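Local coordinates for ricin B lectin (Clostridium thermocellum, PDB 3VSF), which probably hydrolyses beta-1,3-galactan from the chain end as an exo-beta-1,3-galactanase, joining a family 43 glycoside hydrolase domain to a galactose-binding ricin-type beta-trefoil, at residues A[110-115]-A[160-165]. Sequence-based numbering, arbitrary orientation.
Sequences PELNHC and FTYIRS
Tyr-162 meets the 110-115 loop in two ways at once, its ring resting on Leu-112 and its hydroxyl bonded to Glu-111, a worked case of one tyrosine serving an apolar and a polar neighbour. With CG anti to the backbone N (chi1 -174°), the ring reaches from strand 161-166, the last of its blade in the five-bladed beta-propeller, toward the loop that leads into strand 116-124, the first. Leu-112 CG lies over one face of the Tyr-162 ring in a CH-pi contact, 4.1 Å from the centroid and displaced toward the rim. Leu-112 CD1 packs on CD2 and CG of Tyr-162, while Leu-112 CD2 lies nearest Tyr-162 CE2. Glu-111 comes instead to the edge, its carboxylate nearly perpendicular to the ring (87°). Tyr-162 OH donates to Glu-111 OE2 at 2.9 Å, coming in 54° out of the carboxylate plane. Ser-165 OG lies 3.1 Å from OE1 and 3.2 Å from OE2 of Glu-111, a weak bond at most, since its one proton can serve either oxygen. Arg-147 also hydrogen-bonds Ser-165 OG, and Trp-137 packs against Leu-112. Tyr-162 OH, with Ser-165 as the weaker second donor, thus probably favours a charged carboxylate, tying the loop to the blade's last strand at the propeller surface.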
loop_
_atom_site.group_PDB
_atom_site.type_symbol
_atom_site.label_atom_id
_atom_site.label_comp_id
_atom_site.label_asym_id
_atom_site.label_seq_id
_atom_site.Cartn_x
_atom_site.Cartn_y
_atom_site.Cartn_z
ATOM N N PRO A 110 25.633 -8.342 22.265
ATOM C CA PRO A 110 25.747 -7.486 23.450
ATOM C C PRO A 110 25.103 -6.117 23.251
ATOM O O PRO A 110 24.466 -5.600 24.170
ATOM C CB PRO A 110 27.263 -7.336 23.627
ATOM C CG PRO A 110 27.831 -7.597 22.274
ATOM C CD PRO A 110 26.950 -8.650 21.680
ATOM N N GLU A 111 25.268 -5.536 22.068
ATOM C CA GLU A 111 24.720 -4.212 21.794
ATOM C C GLU A 111 23.243 -4.274 21.414
ATOM O O GLU A 111 22.594 -3.243 21.242
ATOM C CB GLU A 111 25.526 -3.504 20.700
ATOM C CG GLU A 111 25.580 -4.246 19.378
ATOM C CD GLU A 111 26.390 -3.504 18.334
ATOM O OE1 GLU A 111 26.873 -2.392 18.634
ATOM O OE2 GLU A 111 26.546 -4.032 17.213
ATOM N N LEU A 112 22.717 -5.487 21.288
ATOM C CA LEU A 112 21.302 -5.674 20.990
ATOM C C LEU A 112 20.487 -5.789 22.273
ATOM O O LEU A 112 19.265 -5.926 22.233
ATOM C CB LEU A 112 21.087 -6.911 20.115
ATOM C CG LEU A 112 21.704 -6.870 18.716
ATOM C CD1 LEU A 112 21.388 -8.150 17.958
ATOM C CD2 LEU A 112 21.214 -5.652 17.948
ATOM N N ASN A 113 21.172 -5.733 23.410
ATOM C CA ASN A 113 20.509 -5.812 24.707
ATOM C C ASN A 113 19.648 -4.585 24.984
ATOM O O ASN A 113 18.448 -4.697 25.229
ATOM C CB ASN A 113 21.538 -5.993 25.826
ATOM C CG ASN A 113 22.183 -7.366 25.810
ATOM O OD1 ASN A 113 23.015 -7.664 24.954
ATOM N ND2 ASN A 113 21.805 -8.209 26.764
ATOM N N HIS A 114 20.269 -3.413 24.937
ATOM C CA HIS A 114 19.575 -2.167 25.232
ATOM C C HIS A 114 19.656 -1.222 24.038
ATOM O O HIS A 114 20.522 -0.348 23.987
ATOM C CB HIS A 114 20.186 -1.514 26.473
ATOM C CG HIS A 114 19.436 -0.315 26.961
ATOM N ND1 HIS A 114 18.338 -0.410 27.790
ATOM C CD2 HIS A 114 19.629 1.007 26.743
ATOM C CE1 HIS A 114 17.885 0.801 28.059
ATOM N NE2 HIS A 114 18.651 1.679 27.436
ATOM N N CYS A 115 18.753 -1.402 23.078
ATOM C CA CYS A 115 18.784 -0.611 21.850
ATOM C C CYS A 115 17.434 -0.566 21.137
ATOM O O CYS A 115 16.477 -1.226 21.542
ATOM C CB CYS A 115 19.836 -1.171 20.891
ATOM S SG CYS A 115 19.382 -2.754 20.139
ATOM N N PHE A 160 19.355 -16.099 13.203
ATOM C CA PHE A 160 20.351 -15.272 12.528
ATOM C C PHE A 160 21.509 -14.926 13.459
ATOM O O PHE A 160 21.340 -14.854 14.676
ATOM C CB PHE A 160 19.712 -13.989 11.992
ATOM C CG PHE A 160 19.004 -14.165 10.680
ATOM C CD1 PHE A 160 19.451 -13.511 9.545
ATOM C CD2 PHE A 160 17.896 -14.988 10.579
ATOM C CE1 PHE A 160 18.802 -13.670 8.335
ATOM C CE2 PHE A 160 17.243 -15.152 9.372
ATOM C CZ PHE A 160 17.699 -14.492 8.248
ATOM N N THR A 161 22.684 -14.712 12.877
ATOM C CA THR A 161 23.856 -14.321 13.648
ATOM C C THR A 161 24.191 -12.854 13.395
ATOM O O THR A 161 24.549 -12.470 12.282
ATOM C CB THR A 161 25.083 -15.195 13.313
ATOM O OG1 THR A 161 25.606 -14.828 12.030
ATOM C CG2 THR A 161 24.701 -16.669 13.300
ATOM N N TYR A 162 24.062 -12.036 14.434
ATOM C CA TYR A 162 24.328 -10.608 14.319
ATOM C C TYR A 162 25.794 -10.357 13.981
ATOM O O TYR A 162 26.682 -11.053 14.472
ATOM C CB TYR A 162 23.953 -9.893 15.617
ATOM C CG TYR A 162 24.056 -8.387 15.544
ATOM C CD1 TYR A 162 25.195 -7.728 15.985
ATOM C CD2 TYR A 162 23.013 -7.624 15.037
ATOM C CE1 TYR A 162 25.293 -6.352 15.922
ATOM C CE2 TYR A 162 23.100 -6.247 14.971
ATOM C CZ TYR A 162 24.242 -5.616 15.415
ATOM O OH TYR A 162 24.336 -4.245 15.351
ATOM N N ILE A 163 26.043 -9.362 13.135
ATOM C CA ILE A 163 27.402 -9.036 12.722
ATOM C C ILE A 163 27.908 -7.769 13.405
ATOM O O ILE A 163 28.730 -7.832 14.317
ATOM C CB ILE A 163 27.505 -8.860 11.196
ATOM C CG1 ILE A 163 27.073 -10.141 10.480
ATOM C CG2 ILE A 163 28.922 -8.487 10.796
ATOM C CD1 ILE A 163 27.236 -10.078 8.976
ATOM N N ARG A 164 27.409 -6.621 12.958
ATOM C CA ARG A 164 27.867 -5.339 13.476
ATOM C C ARG A 164 26.898 -4.217 13.124
ATOM O O ARG A 164 26.028 -4.375 12.268
ATOM C CB ARG A 164 29.246 -5.006 12.909
ATOM C CG ARG A 164 29.307 -5.109 11.396
ATOM C CD ARG A 164 30.130 -3.992 10.780
ATOM N NE ARG A 164 30.065 -4.025 9.322
ATOM C CZ ARG A 164 30.562 -3.083 8.528
ATOM N NH1 ARG A 164 31.165 -2.023 9.050
ATOM N NH2 ARG A 164 30.455 -3.201 7.211
ATOM N N SER A 165 27.059 -3.081 13.794
ATOM C CA SER A 165 26.301 -1.880 13.473
ATOM C C SER A 165 27.277 -0.772 13.099
ATOM O O SER A 165 28.370 -0.688 13.659
ATOM C CB SER A 165 25.435 -1.457 14.660
ATOM O OG SER A 165 26.224 -1.205 15.808
#